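PDB 1F8F: benzyl alcohol dehydrogenase from Acinetobacter calcoaceticus, which probably catalyses the NAD-dependent oxidation of benzyl alcohol and related aromatic alcohols to aldehydes, as a zinc-containing dehydrogenase. Local coordinates for residues A149-E153 / N154-K158; I271-Q274 / G275-L279; I351-A354 / A355-R359. All blocks are in the same frame, centred on the assembly; numbering follows the deposited sequence.

Interaction 1. Residues A149-E153 / N154-K158. With SO4 (sulfate ion), chain D.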
loop_
_atom_site.group_PDB
_atom_site.type_symbol
_atom_site.label_atom_id
_atom_site.label_comp_id
_atom_site.label_asym_id
_atom_site.label_seq_id
_atom_site.Cartn_x
_atom_site.Cartn_y
_atom_site.Cartn_z
ATOM N N ALA A 149 -31.064 -14.773 -21.425
ATOM C CA ALA A 149 -30.268 -13.573 -21.405
ATOM C C ALA A 149 -28.994 -13.720 -22.241
ATOM O O ALA A 149 -28.338 -14.774 -22.277
ATOM C CB ALA A 149 -29.826 -13.237 -19.964
ATOM N N LEU A 150 -28.618 -12.599 -22.852
ATOM C CA LEU A 150 -27.346 -12.556 -23.560
ATOM C C LEU A 150 -26.346 -11.688 -22.781
ATOM O O LEU A 150 -26.579 -10.489 -22.550
ATOM C CB LEU A 150 -27.594 -11.935 -24.933
ATOM C CG LEU A 150 -26.431 -12.049 -25.926
ATOM C CD1 LEU A 150 -26.464 -13.407 -26.597
ATOM C CD2 LEU A 150 -26.461 -10.909 -26.940
ATOM N N SER A 151 -25.195 -12.250 -22.445
ATOM C CA SER A 151 -24.195 -11.454 -21.719
ATOM C C SER A 151 -22.879 -11.447 -22.473
ATOM O O SER A 151 -22.866 -11.942 -23.615
ATOM C CB SER A 151 -24.093 -12.059 -20.307
ATOM O OG SER A 151 -23.803 -13.458 -20.491
ATOM N N ARG A 152 -21.793 -10.950 -21.899
ATOM C CA ARG A 152 -20.464 -11.014 -22.520
ATOM C C ARG A 152 -19.621 -11.997 -21.698
ATOM O O ARG A 152 -19.896 -12.172 -20.502
ATOM C CB ARG A 152 -19.733 -9.668 -22.583
ATOM C CG ARG A 152 -20.318 -8.584 -23.466
ATOM C CD ARG A 152 -20.624 -9.062 -24.887
ATOM N NE ARG A 152 -19.364 -9.153 -25.675
ATOM C CZ ARG A 152 -18.759 -8.024 -26.054
ATOM N NH1 ARG A 152 -19.288 -6.836 -25.783
ATOM N NH2 ARG A 152 -17.617 -8.050 -26.725
ATOM N N GLU A 153 -18.563 -12.558 -22.243
ATOM C CA GLU A 153 -17.694 -13.505 -21.545
ATOM C C GLU A 153 -17.084 -12.788 -20.326
ATOM O O GLU A 153 -16.981 -13.482 -19.303
ATOM C CB GLU A 153 -16.501 -14.078 -22.351
ATOM C CG GLU A 153 -15.625 -15.150 -21.713
ATOM C CD GLU A 153 -14.543 -15.699 -22.624
ATOM O OE1 GLU A 153 -14.043 -14.930 -23.492
ATOM O OE2 GLU A 153 -14.044 -16.843 -22.624
ATOM N N ASN A 154 -16.650 -11.546 -20.476
ATOM C CA ASN A 154 -16.042 -10.960 -19.270
ATOM C C ASN A 154 -17.058 -10.659 -18.159
ATOM O O ASN A 154 -16.611 -10.565 -17.004
ATOM C CB ASN A 154 -15.126 -9.773 -19.502
ATOM C CG ASN A 154 -15.849 -8.548 -19.982
ATOM O OD1 ASN A 154 -17.067 -8.612 -20.221
ATOM N ND2 ASN A 154 -15.088 -7.456 -20.109
ATOM N N ASN A 155 -18.356 -10.529 -18.407
ATOM C CA ASN A 155 -19.294 -10.371 -17.287
ATOM C C ASN A 155 -19.959 -11.712 -16.961
ATOM O O ASN A 155 -20.890 -11.650 -16.150
ATOM C CB ASN A 155 -20.295 -9.254 -17.400
ATOM C CG ASN A 155 -21.322 -9.215 -18.514
ATOM O OD1 ASN A 155 -21.006 -9.347 -19.707
ATOM N ND2 ASN A 155 -22.541 -8.979 -18.076
ATOM N N THR A 156 -19.520 -12.851 -17.452
ATOM C CA THR A 156 -20.184 -14.116 -17.118
ATOM C C THR A 156 -19.234 -14.948 -16.286
ATOM O O THR A 156 -18.205 -15.433 -16.743
ATOM C CB THR A 156 -20.671 -14.796 -18.399
ATOM O OG1 THR A 156 -21.465 -13.854 -19.146
ATOM C CG2 THR A 156 -21.591 -15.997 -18.201
ATOM N N VAL A 157 -19.511 -15.171 -15.018
ATOM C CA VAL A 157 -18.749 -15.813 -14.006
ATOM C C VAL A 157 -19.191 -17.234 -13.660
ATOM O O VAL A 157 -20.160 -17.564 -12.997
ATOM C CB VAL A 157 -18.651 -15.045 -12.681
ATOM C CG1 VAL A 157 -17.557 -15.501 -11.764
ATOM C CG2 VAL A 157 -18.497 -13.534 -12.889
ATOM N N LYS A 158 -18.309 -18.174 -14.045
ATOM C CA LYS A 158 -18.505 -19.599 -13.791
ATOM C C LYS A 158 -18.472 -19.893 -12.294
ATOM O O LYS A 158 -17.530 -19.482 -11.614
ATOM C CB LYS A 158 -17.506 -20.478 -14.537
ATOM C CG LYS A 158 -17.500 -21.949 -14.139
ATOM C CD LYS A 158 -17.008 -22.812 -15.304
ATOM C CE LYS A 158 -16.193 -24.001 -14.820
ATOM N NZ LYS A 158 -15.680 -24.805 -15.992
HETATM S S SO4 D . -17.528 -3.964 -28.201
HETATM O O1 SO4 D . -17.998 -4.373 -29.569
HETATM O O2 SO4 D . -16.989 -2.564 -28.281
HETATM O O3 SO4 D . -16.513 -4.923 -27.678
HETATM O O4 SO4 D . -18.726 -3.973 -27.292
#
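A type I beta turn, E153 to T156, links strand 148-152 to strand 156-159 in the GroES-like domain, and S151 and R152, just before it, bond to N155 and T156. T156 N closes the turn on E153 O at 3.2 Å, approaching from above the carbonyl plane. A polar chain of two hydroxyls backs it up: S151 OG donates to T156 OG1 (2.7 Å), which in turn donates to R152 O (2.7 Å). With chi1 at -53° OG1 lies beside its own backbone N, where it can reach both S151 OG and R152 O. R152 O also takes a weak bond from N155 N. N155 OD1 takes R152 N at 2.8 Å, tilted from the amide carbonyl plane, while ND2 donates to S90 O, so that both ends of the amide are held. N154 ND2 goes to Y93 O, near the Cys4 zinc, while E153 OE2 accepts from E80 N and T79 N, and OE1 forms a salt bridge with K96 of a second subunit. R152 bends away at chi2 and chi3; NH2 pairs with D32, and NH1 binds O4 of a sulfate, probably from the crystallisation liquor, at 3.3 Å. NH2 adds a weak bond to sulfate O3.

Interaction 2. Residues I271-Q274 / G275-L279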
loop_
_atom_site.group_PDB
_atom_site.type_symbol
_atom_site.label_atom_id
_atom_site.label_comp_id
_atom_site.label_asym_id
_atom_site.label_seq_id
_atom_site.Cartn_x
_atom_site.Cartn_y
_atom_site.Cartn_z
ATOM N N ILE A 271 -27.176 11.922 6.838
ATOM C CA ILE A 271 -26.707 10.717 7.522
ATOM C C ILE A 271 -25.225 10.568 7.168
ATOM O O ILE A 271 -24.341 10.154 7.916
ATOM C CB ILE A 271 -27.521 9.487 7.111
ATOM C CG1 ILE A 271 -28.736 9.086 7.992
ATOM C CG2 ILE A 271 -26.646 8.237 6.962
ATOM C CD1 ILE A 271 -28.524 8.840 9.448
ATOM N N LEU A 272 -24.892 11.006 5.941
ATOM C CA LEU A 272 -23.518 10.937 5.465
ATOM C C LEU A 272 -22.604 11.907 6.230
ATOM O O LEU A 272 -21.537 11.423 6.652
ATOM C CB LEU A 272 -23.488 11.186 3.969
ATOM C CG LEU A 272 -22.190 11.210 3.185
ATOM C CD1 LEU A 272 -22.466 11.339 1.680
ATOM C CD2 LEU A 272 -21.239 12.369 3.507
ATOM N N LYS A 273 -23.073 13.105 6.583
ATOM C CA LYS A 273 -22.219 13.970 7.425
ATOM C C LYS A 273 -21.967 13.307 8.786
ATOM O O LYS A 273 -20.847 13.286 9.304
ATOM C CB LYS A 273 -22.782 15.377 7.605
ATOM C CG LYS A 273 -21.929 16.225 8.579
ATOM C CD LYS A 273 -22.608 17.556 8.822
ATOM C CE LYS A 273 -21.817 18.581 9.596
ATOM N NZ LYS A 273 -21.603 18.178 11.007
ATOM N N GLN A 274 -23.035 12.728 9.367
ATOM C CA GLN A 274 -23.013 11.997 10.635
ATOM C C GLN A 274 -21.921 10.933 10.633
ATOM O O GLN A 274 -21.210 10.694 11.597
ATOM C CB GLN A 274 -24.371 11.329 10.939
ATOM C CG GLN A 274 -25.302 12.240 11.720
ATOM C CD GLN A 274 -26.715 11.768 11.967
ATOM O OE1 GLN A 274 -27.293 12.046 13.033
ATOM N NE2 GLN A 274 -27.330 11.022 11.073
ATOM N N GLY A 275 -21.880 10.189 9.528
ATOM C CA GLY A 275 -20.886 9.173 9.281
ATOM C C GLY A 275 -19.444 9.702 9.262
ATOM O O GLY A 275 -18.616 9.042 9.893
ATOM N N VAL A 276 -19.148 10.840 8.673
ATOM C CA VAL A 276 -17.800 11.441 8.719
ATOM C C VAL A 276 -17.555 11.917 10.128
ATOM O O VAL A 276 -16.511 11.558 10.697
ATOM C CB VAL A 276 -17.643 12.594 7.703
ATOM C CG1 VAL A 276 -16.221 13.130 7.674
ATOM C CG2 VAL A 276 -17.968 12.123 6.306
ATOM N N ASP A 277 -18.506 12.578 10.808
ATOM C CA ASP A 277 -18.298 12.984 12.201
ATOM C C ASP A 277 -18.007 11.848 13.158
ATOM O O ASP A 277 -17.359 12.048 14.200
ATOM C CB ASP A 277 -19.555 13.676 12.783
ATOM C CG ASP A 277 -19.910 14.969 12.100
ATOM O OD1 ASP A 277 -19.119 15.538 11.337
ATOM O OD2 ASP A 277 -21.005 15.539 12.218
ATOM N N ALA A 278 -18.568 10.653 12.982
ATOM C CA ALA A 278 -18.345 9.571 13.946
ATOM C C ALA A 278 -17.068 8.779 13.747
ATOM O O ALA A 278 -16.766 7.824 14.484
ATOM C CB ALA A 278 -19.530 8.593 13.894
ATOM N N LEU A 279 -16.283 9.038 12.737
ATOM C CA LEU A 279 -14.989 8.405 12.511
ATOM C C LEU A 279 -14.051 8.889 13.623
ATOM O O LEU A 279 -14.163 10.030 14.100
ATOM C CB LEU A 279 -14.504 8.846 11.153
ATOM C CG LEU A 279 -15.246 8.381 9.910
ATOM C CD1 LEU A 279 -14.599 8.982 8.673
ATOM C CD2 LEU A 279 -15.285 6.862 9.815
#
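K273 reaches one helical turn forward to D277, and its side chain can be followed outward to the charge. CB starts away from the later residues, but with CG anti to the backbone N (chi1 176°) the chain is carried along the helix surface. CG passes 3.8 Å from D277 OD2, a methylene lying alongside the carboxylate. CD continues the extended run, CE comes to 4.1 Å from OD2, and a bend at chi4 (-67°) turns the ammonium in toward the carboxylate so that NZ forms a salt bridge to D277 OD2 at 3.0 Å. NZ arrives on the syn lone pair, the side of OD1, from which it is 3.6 Å away. The carboxylate is set for this by D277 chi1, which places CG beside its own backbone N and close to K273 O. These residues belong to helix 269-277 of the Rossmann fold, which packs on the parallel sheet; the side chain of I271 comes within about 4 Å of the bound NAD. Regular i to i+4 bonds run beneath, D277 N to K273 O being nearly straight at 172°, while A278 N to Q274 O is more bent. On the buried flank L272 CD2 rests 4.3 Å from V276 CG2, with V276 also against I285. L272 and K273 meet V301 and T296 of a third subunit, respectively.

Interaction 3. Residues I351-A354 / A355-R359. Unlike the reference sequence in segment 355-359: R359 (reference His).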
loop_
_atom_site.group_PDB
_atom_site.type_symbol
_atom_site.label_atom_id
_atom_site.label_comp_id
_atom_site.label_asym_id
_atom_site.label_seq_id
_atom_site.Cartn_x
_atom_site.Cartn_y
_atom_site.Cartn_z
ATOM N N ILE A 351 -43.581 -10.536 -9.291
ATOM C CA ILE A 351 -42.488 -9.574 -9.386
ATOM C C ILE A 351 -42.890 -8.191 -8.918
ATOM O O ILE A 351 -42.100 -7.647 -8.122
ATOM C CB ILE A 351 -41.836 -9.637 -10.775
ATOM C CG1 ILE A 351 -40.508 -8.849 -10.757
ATOM C CG2 ILE A 351 -42.800 -9.070 -11.821
ATOM C CD1 ILE A 351 -39.859 -8.670 -12.116
ATOM N N ASN A 352 -44.047 -7.622 -9.202
ATOM C CA ASN A 352 -44.517 -6.359 -8.637
ATOM C C ASN A 352 -44.659 -6.298 -7.117
ATOM O O ASN A 352 -44.533 -5.235 -6.506
ATOM C CB ASN A 352 -45.916 -5.998 -9.183
ATOM C CG ASN A 352 -45.686 -5.499 -10.601
ATOM O OD1 ASN A 352 -44.981 -4.473 -10.746
ATOM N ND2 ASN A 352 -46.244 -6.304 -11.506
ATOM N N GLN A 353 -44.964 -7.418 -6.473
ATOM C CA GLN A 353 -45.052 -7.580 -5.043
ATOM C C GLN A 353 -43.644 -7.663 -4.420
ATOM O O GLN A 353 -43.431 -7.232 -3.303
ATOM C CB GLN A 353 -45.752 -8.879 -4.613
ATOM C CG GLN A 353 -45.881 -8.961 -3.091
ATOM C CD GLN A 353 -47.079 -8.192 -2.586
ATOM O OE1 GLN A 353 -48.156 -8.508 -3.094
ATOM N NE2 GLN A 353 -46.915 -7.280 -1.641
ATOM N N ALA A 354 -42.698 -8.171 -5.212
ATOM C CA ALA A 354 -41.324 -8.213 -4.707
ATOM C C ALA A 354 -40.828 -6.763 -4.563
ATOM O O ALA A 354 -40.216 -6.459 -3.530
ATOM C CB ALA A 354 -40.444 -9.090 -5.568
ATOM N N ALA A 355 -41.141 -5.863 -5.476
ATOM C CA ALA A 355 -40.745 -4.471 -5.299
ATOM C C ALA A 355 -41.310 -3.851 -4.019
ATOM O O ALA A 355 -40.541 -3.297 -3.208
ATOM C CB ALA A 355 -41.101 -3.620 -6.493
ATOM N N ILE A 356 -42.595 -3.972 -3.783
ATOM C CA ILE A 356 -43.287 -3.445 -2.628
ATOM C C ILE A 356 -42.693 -3.886 -1.311
ATOM O O ILE A 356 -42.419 -3.097 -0.398
ATOM C CB ILE A 356 -44.785 -3.866 -2.694
ATOM C CG1 ILE A 356 -45.446 -3.206 -3.905
ATOM C CG2 ILE A 356 -45.539 -3.524 -1.428
ATOM C CD1 ILE A 356 -46.848 -3.662 -4.236
ATOM N N ASP A 357 -42.491 -5.184 -1.134
ATOM C CA ASP A 357 -41.909 -5.692 0.093
ATOM C C ASP A 357 -40.512 -5.121 0.355
ATOM O O ASP A 357 -40.174 -4.915 1.523
ATOM C CB ASP A 357 -41.919 -7.210 0.079
ATOM C CG ASP A 357 -43.310 -7.828 -0.065
ATOM O OD1 ASP A 357 -44.329 -7.128 0.025
ATOM O OD2 ASP A 357 -43.367 -9.048 -0.291
ATOM N N SER A 358 -39.664 -4.914 -0.653
ATOM C CA SER A 358 -38.325 -4.380 -0.367
ATOM C C SER A 358 -38.461 -2.915 0.046
ATOM O O SER A 358 -37.920 -2.523 1.086
ATOM C CB SER A 358 -37.333 -4.610 -1.496
ATOM O OG SER A 358 -37.861 -4.227 -2.742
ATOM N N ARG A 359 -39.298 -2.145 -0.639
ATOM C CA ARG A 359 -39.522 -0.756 -0.235
ATOM C C ARG A 359 -40.089 -0.648 1.169
ATOM O O ARG A 359 -39.682 0.301 1.858
ATOM C CB ARG A 359 -40.336 -0.034 -1.288
ATOM C CG ARG A 359 -41.042 1.223 -0.839
ATOM C CD ARG A 359 -41.434 2.094 -2.024
ATOM N NE ARG A 359 -41.221 3.511 -1.697
ATOM C CZ ARG A 359 -41.194 4.500 -2.584
ATOM N NH1 ARG A 359 -41.363 4.223 -3.869
ATOM N NH2 ARG A 359 -40.999 5.772 -2.213
#
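Between Q353 and D357 the backbone is regular helix, with D357 N to Q353 O straight at 175°, whereas the neighbouring bonds A355 N to I351 O and S358 N to A354 O are weak. The helix, 351-360, crosses between parallel strands 343-347 and 365-369, a beta-alpha-beta unit; A354 packs on P366 and I351 on I368. On the outer side Q353 curls over its own next turn. Its CG lies anti to the backbone N, and a bend at chi2 (83°) swings the amide forward, so that NE2 donates to D357 OD1 at 3.1 Å. OD1 is met on its syn side but 29° out of the carboxylate plane, while it lies close to the plane of the amide. The other oxygen, D357 OD2, accepts from Y346 OH on strand 343-347, so both carboxylate oxygens have a partner. I356 CG1 comes to 3.4 Å from N352 O, with CD1 also near it, and I356 CG2 lies near Q353 NE2. N352 ND2 donates to F19 O. Toward the end that approaches the NAD, S358 folds its hydroxyl back over the helix: OG donates to A355 O at 2.9 Å, an oxygen that also accepts from R359 N.

How the interactions relate
From the N terminus the three contacts come in series, none nested or crossed; only interaction 1 closes a turn between strands, within the GroES-like range and on the side of the Cys4 zinc, whereas interactions 2 and 3 are one-turn contacts along a helix. Interaction 2 follows in the Rossmann domain, on the opposite side of the chain's centre, with centres about 38 Å apart. Interaction 3 comes last. Interaction 1 lies at the ends of two strands of the mixed sheet, and the helix of interaction 3 links two others, 343-347 and 365-369, although the nearest atoms of these two contacts stay about 14 Å apart. Interactions 2 and 3 each approach the NAD.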